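PDB 4GL6: hypothetical protein from Ruminococcus gnavus, which is of unknown function, a bacterial member of the DUF5037 family that folds into an antiparallel sheet and a mixed sheet with helices around them. Local coordinates for residues Q77-E89 with N98-E110. Sequence-based numbering, arbitrary orientation.
Sequences QRLLAKQMESMIE and NYYIQGDIIIPEE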
loop_
_atom_site.group_PDB
_atom_site.type_symbol
_atom_site.label_atom_id
_atom_site.label_comp_id
_atom_site.label_asym_id
_atom_site.label_seq_id
_atom_site.Cartn_x
_atom_site.Cartn_y
_atom_site.Cartn_z
ATOM N N GLN A 77 -0.333 8.256 -6.272
ATOM C CA GLN A 77 -0.831 7.315 -5.297
ATOM C C GLN A 77 0.322 6.560 -4.610
ATOM O O GLN A 77 0.333 6.415 -3.390
ATOM C CB GLN A 77 -1.749 6.334 -6.042
ATOM C CG GLN A 77 -2.704 5.547 -5.203
ATOM C CD GLN A 77 -3.703 4.798 -6.067
ATOM O OE1 GLN A 77 -4.837 5.251 -6.307
ATOM N NE2 GLN A 77 -3.251 3.688 -6.611
ATOM N N ARG A 78 1.280 6.080 -5.403
ATOM C CA ARG A 78 2.453 5.348 -4.886
ATOM C C ARG A 78 3.320 6.202 -3.974
ATOM O O ARG A 78 3.788 5.722 -2.944
ATOM C CB ARG A 78 3.316 4.767 -6.027
ATOM C CG ARG A 78 4.684 4.198 -5.631
ATOM C CD ARG A 78 4.551 3.103 -4.578
ATOM N NE ARG A 78 5.718 3.018 -3.707
ATOM C CZ ARG A 78 5.743 2.434 -2.505
ATOM N NH1 ARG A 78 4.662 1.882 -1.966
ATOM N NH2 ARG A 78 6.868 2.434 -1.809
ATOM N N LEU A 79 3.548 7.445 -4.373
ATOM C CA LEU A 79 4.329 8.371 -3.566
ATOM C C LEU A 79 3.667 8.613 -2.204
ATOM O O LEU A 79 4.378 8.747 -1.198
ATOM C CB LEU A 79 4.535 9.697 -4.301
ATOM C CG LEU A 79 5.331 9.663 -5.608
ATOM C CD1 LEU A 79 5.261 11.040 -6.281
ATOM C CD2 LEU A 79 6.763 9.227 -5.367
ATOM N N LEU A 80 2.327 8.658 -2.168
ATOM C CA LEU A 80 1.592 8.809 -0.903
ATOM C C LEU A 80 1.768 7.523 -0.049
ATOM O O LEU A 80 2.040 7.619 1.146
ATOM C CB LEU A 80 0.119 9.199 -1.130
ATOM C CG LEU A 80 -0.213 10.643 -1.578
ATOM C CD1 LEU A 80 -1.680 10.776 -1.971
ATOM C CD2 LEU A 80 0.099 11.687 -0.509
ATOM N N ALA A 81 1.661 6.350 -0.676
ATOM C CA ALA A 81 1.924 5.055 -0.013
ATOM C C ALA A 81 3.334 4.986 0.552
ATOM O O ALA A 81 3.505 4.550 1.681
ATOM C CB ALA A 81 1.693 3.854 -0.955
ATOM N N LYS A 82 4.327 5.442 -0.221
ATOM C CA LYS A 82 5.738 5.461 0.223
ATOM C C LYS A 82 5.893 6.240 1.548
ATOM O O LYS A 82 6.609 5.800 2.470
ATOM C CB LYS A 82 6.661 6.037 -0.878
ATOM C CG LYS A 82 8.175 6.023 -0.602
ATOM C CD LYS A 82 8.970 6.508 -1.818
ATOM C CE LYS A 82 10.458 6.677 -1.514
ATOM N NZ LYS A 82 11.083 5.435 -0.981
ATOM N N GLN A 83 5.200 7.370 1.643
ATOM C CA GLN A 83 5.216 8.191 2.859
ATOM C C GLN A 83 4.514 7.527 4.031
ATOM O O GLN A 83 4.985 7.627 5.163
ATOM C CB GLN A 83 4.640 9.580 2.594
ATOM C CG GLN A 83 5.627 10.460 1.869
ATOM C CD GLN A 83 4.945 11.600 1.195
ATOM O OE1 GLN A 83 4.894 12.717 1.722
ATOM N NE2 GLN A 83 4.365 11.320 0.039
HETATM N N MSE A 84 3.391 6.869 3.762
HETATM C CA MSE A 84 2.632 6.143 4.809
HETATM C C MSE A 84 3.515 5.001 5.378
HETATM O O MSE A 84 3.648 4.849 6.588
HETATM C CB MSE A 84 1.291 5.615 4.271
HETATM C CG MSE A 84 0.310 5.226 5.370
HETATM SE SE MSE A 84 -1.155 4.176 4.698
HETATM C CE MSE A 84 -2.242 3.939 6.300
ATOM N N GLU A 85 4.138 4.256 4.471
ATOM C CA GLU A 85 5.088 3.196 4.807
ATOM C C GLU A 85 6.239 3.725 5.662
ATOM O O GLU A 85 6.579 3.137 6.685
ATOM C CB GLU A 85 5.636 2.565 3.519
ATOM C CG GLU A 85 4.582 1.730 2.791
ATOM C CD GLU A 85 4.933 1.374 1.360
ATOM O OE1 GLU A 85 6.093 1.546 0.918
ATOM O OE2 GLU A 85 4.009 0.913 0.652
ATOM N N SER A 86 6.798 4.854 5.250
ATOM C CA SER A 86 7.923 5.459 5.946
ATOM C C SER A 86 7.582 5.827 7.403
ATOM O O SER A 86 8.333 5.505 8.323
ATOM C CB SER A 86 8.400 6.698 5.177
ATOM O OG SER A 86 9.583 7.202 5.750
HETATM N N MSE A 87 6.448 6.501 7.586
HETATM C CA MSE A 87 5.958 6.915 8.916
HETATM C C MSE A 87 5.646 5.717 9.839
HETATM O O MSE A 87 5.913 5.768 11.048
HETATM C CB MSE A 87 4.743 7.853 8.780
HETATM C CG MSE A 87 5.076 9.244 8.224
HETATM SE SE MSE A 87 3.469 10.395 7.901
HETATM C CE MSE A 87 3.056 9.933 6.056
ATOM N N ILE A 88 5.114 4.642 9.272
ATOM C CA ILE A 88 4.878 3.419 10.043
ATOM C C ILE A 88 6.219 2.733 10.363
ATOM O O ILE A 88 6.421 2.284 11.497
ATOM C CB ILE A 88 3.909 2.474 9.327
ATOM C CG1 ILE A 88 2.536 3.150 9.252
ATOM C CG2 ILE A 88 3.769 1.164 10.100
ATOM C CD1 ILE A 88 1.529 2.407 8.424
ATOM N N GLU A 89 7.144 2.706 9.389
ATOM C CA GLU A 89 8.465 2.086 9.576
ATOM C C GLU A 89 9.242 2.667 10.753
ATOM O O GLU A 89 9.947 1.923 11.431
ATOM C CB GLU A 89 9.299 2.091 8.289
ATOM C CG GLU A 89 10.524 1.168 8.356
ATOM C CD GLU A 89 11.173 0.866 7.007
ATOM O OE1 GLU A 89 10.785 1.436 5.968
ATOM O OE2 GLU A 89 12.098 0.031 6.985
ATOM N N ASN A 98 13.111 -7.903 10.531
ATOM C CA ASN A 98 12.538 -8.246 9.213
ATOM C C ASN A 98 11.042 -8.005 9.181
ATOM O O ASN A 98 10.313 -8.442 10.076
ATOM C CB ASN A 98 12.764 -9.706 8.829
ATOM C CG ASN A 98 14.049 -9.922 8.114
ATOM O OD1 ASN A 98 14.034 -10.304 6.932
ATOM N ND2 ASN A 98 15.171 -9.607 8.774
ATOM N N TYR A 99 10.592 -7.355 8.115
ATOM C CA TYR A 99 9.201 -6.979 7.957
ATOM C C TYR A 99 8.947 -6.419 6.563
ATOM O O TYR A 99 9.884 -6.068 5.850
ATOM C CB TYR A 99 8.810 -5.891 8.993
ATOM C CG TYR A 99 9.777 -4.725 8.997
ATOM C CD1 TYR A 99 9.668 -3.687 8.066
ATOM C CD2 TYR A 99 10.833 -4.679 9.897
ATOM C CE1 TYR A 99 10.575 -2.630 8.044
ATOM C CE2 TYR A 99 11.741 -3.614 9.890
ATOM C CZ TYR A 99 11.607 -2.593 8.959
ATOM O OH TYR A 99 12.503 -1.559 8.950
ATOM N N TYR A 100 7.674 -6.317 6.202
ATOM C CA TYR A 100 7.273 -5.700 4.954
ATOM C C TYR A 100 6.071 -4.814 5.278
ATOM O O TYR A 100 5.061 -5.314 5.807
ATOM C CB TYR A 100 6.922 -6.747 3.905
ATOM C CG TYR A 100 6.739 -6.143 2.527
ATOM C CD1 TYR A 100 5.518 -5.553 2.156
ATOM C CD2 TYR A 100 7.771 -6.163 1.589
ATOM C CE1 TYR A 100 5.339 -4.997 0.889
ATOM C CE2 TYR A 100 7.599 -5.620 0.317
ATOM C CZ TYR A 100 6.380 -5.037 -0.027
ATOM O OH TYR A 100 6.193 -4.490 -1.266
ATOM N N ILE A 101 6.185 -3.521 4.970
ATOM C CA ILE A 101 5.126 -2.559 5.217
ATOM C C ILE A 101 4.528 -2.211 3.866
ATOM O O ILE A 101 5.202 -1.632 3.014
ATOM C CB ILE A 101 5.664 -1.290 5.893
ATOM C CG1 ILE A 101 6.392 -1.652 7.208
ATOM C CG2 ILE A 101 4.527 -0.305 6.131
ATOM C CD1 ILE A 101 7.165 -0.500 7.822
ATOM N N GLN A 102 3.255 -2.553 3.678
ATOM C CA GLN A 102 2.539 -2.297 2.424
ATOM C C GLN A 102 1.464 -1.210 2.612
ATOM O O GLN A 102 0.462 -1.427 3.297
ATOM C CB GLN A 102 1.882 -3.577 1.944
ATOM C CG GLN A 102 1.331 -3.510 0.536
ATOM C CD GLN A 102 0.446 -4.685 0.238
ATOM O OE1 GLN A 102 -0.642 -4.800 0.796
ATOM N NE2 GLN A 102 0.882 -5.533 -0.656
ATOM N N GLY A 103 1.676 -0.059 1.992
ATOM C CA GLY A 103 0.719 1.046 2.045
ATOM C C GLY A 103 -0.352 0.836 0.996
ATOM O O GLY A 103 -0.029 0.483 -0.131
ATOM N N ASP A 104 -1.612 1.068 1.368
ATOM C CA ASP A 104 -2.786 0.879 0.506
ATOM C C ASP A 104 -3.616 2.163 0.496
ATOM O O ASP A 104 -4.565 2.310 1.264
ATOM C CB ASP A 104 -3.580 -0.338 1.024
ATOM C CG ASP A 104 -4.809 -0.681 0.174
ATOM O OD1 ASP A 104 -4.934 -0.281 -1.006
ATOM O OD2 ASP A 104 -5.656 -1.395 0.720
ATOM N N ILE A 105 -3.202 3.094 -0.363
ATOM C CA ILE A 105 -3.838 4.396 -0.545
ATOM C C ILE A 105 -4.434 4.425 -1.944
ATOM O O ILE A 105 -3.737 4.182 -2.887
ATOM C CB ILE A 105 -2.820 5.530 -0.376
ATOM C CG1 ILE A 105 -2.357 5.585 1.092
ATOM C CG2 ILE A 105 -3.424 6.888 -0.759
ATOM C CD1 ILE A 105 -1.169 6.478 1.367
ATOM N N ILE A 106 -5.733 4.697 -2.047
ATOM C CA ILE A 106 -6.468 4.765 -3.315
ATOM C C ILE A 106 -7.015 6.175 -3.544
ATOM O O ILE A 106 -7.871 6.631 -2.799
ATOM C CB ILE A 106 -7.645 3.772 -3.325
ATOM C CG1 ILE A 106 -7.126 2.311 -3.235
ATOM C CG2 ILE A 106 -8.521 3.991 -4.560
ATOM C CD1 ILE A 106 -6.310 1.821 -4.422
ATOM N N ILE A 107 -6.523 6.834 -4.591
ATOM C CA ILE A 107 -6.948 8.175 -4.996
ATOM C C ILE A 107 -8.176 8.021 -5.894
ATOM O O ILE A 107 -8.074 7.359 -6.928
ATOM C CB ILE A 107 -5.865 8.873 -5.836
ATOM C CG1 ILE A 107 -4.581 9.036 -5.034
ATOM C CG2 ILE A 107 -6.339 10.230 -6.339
ATOM C CD1 ILE A 107 -4.724 9.803 -3.733
ATOM N N PRO A 108 -9.328 8.610 -5.518
ATOM C CA PRO A 108 -10.553 8.488 -6.337
ATOM C C PRO A 108 -10.516 9.303 -7.650
ATOM O O PRO A 108 -9.746 10.280 -7.761
ATOM C CB PRO A 108 -11.650 8.994 -5.398
ATOM C CG PRO A 108 -10.950 9.965 -4.495
ATOM C CD PRO A 108 -9.539 9.487 -4.348
ATOM N N GLU A 109 -11.364 8.902 -8.608
ATOM C CA GLU A 109 -11.456 9.518 -9.946
ATOM C C GLU A 109 -11.382 11.044 -9.904
ATOM O O GLU A 109 -10.593 11.637 -10.641
ATOM C CB GLU A 109 -12.733 9.069 -10.676
ATOM C CG GLU A 109 -12.813 9.492 -12.144
ATOM C CD GLU A 109 -14.064 8.998 -12.859
ATOM O OE1 GLU A 109 -15.143 8.889 -12.232
ATOM O OE2 GLU A 109 -13.968 8.741 -14.077
ATOM N N GLU A 110 -12.148 11.642 -8.987
ATOM C CA GLU A 110 -12.228 13.106 -8.804
ATOM C C GLU A 110 -10.865 13.786 -8.659
ATOM O O GLU A 110 -10.692 14.881 -9.170
ATOM C CB GLU A 110 -13.093 13.522 -7.582
ATOM C CG GLU A 110 -14.554 13.049 -7.547
ATOM C CD GLU A 110 -14.756 11.705 -6.848
ATOM O OE1 GLU A 110 -14.275 11.556 -5.708
ATOM O OE2 GLU A 110 -15.414 10.805 -7.429
#
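Helix 75-95 leads into an edge strand of the mixed sheet, 99-104, in a helix-loop-strand connection whose strand turns back obliquely across the helix it follows; the axes of 77-89 and 99-104 approach to 7.2 Å, with an angle of 137° between their directions. Where Ala-81 faces Gly-103 the backbones come nearest, CA to CA 4.7 Å. Here the extended side chain of Glu-85 carries its carboxylate to the strand: OE2 accepts the N-H of Gly-103 at 2.9 Å on its anti lone pair, while Arg-78, two turns earlier in the helix, grips both carboxylate oxygens end-on with NH1 and NH2. OE2 therefore serves two donors, and the guanidinium, also bridged to Asp-49, probably favours the charged carboxylate in this buried setting. With an alanine in place of Glu-85, the Gly-103 amide would probably lose its acceptor and Arg-78 would keep, of these two carboxylate partners, just Asp-49. On the N-terminal side of the strand, Ile-101 lays CD1 against Glu-89 CB (3.4 Å) and CG2 near Ile-88, and the Tyr-99 hydroxyl donates to Glu-89 OE2 at 2.6 Å, the carboxylate standing 85° to the ring and meeting it at its edge. Beyond Gly-103, Ile-105 pushes CD1 against Met-84 CB (3.9 Å), and Ile-107 CD1 meets Leu-80 CD1 at 3.6 Å; Tyr-125 of helix 122-129 touches this cluster too. With CG anti to the backbone N, Gln-77 stretches out alongside Ile-106, and its OE1 takes the Ile-107 N-H at 166°. Met-84 and Ile-88 also reach Ala-142 of strand 140-147, completing an alpha/beta arrangement: a helix packed on one face of a sheet at its edge.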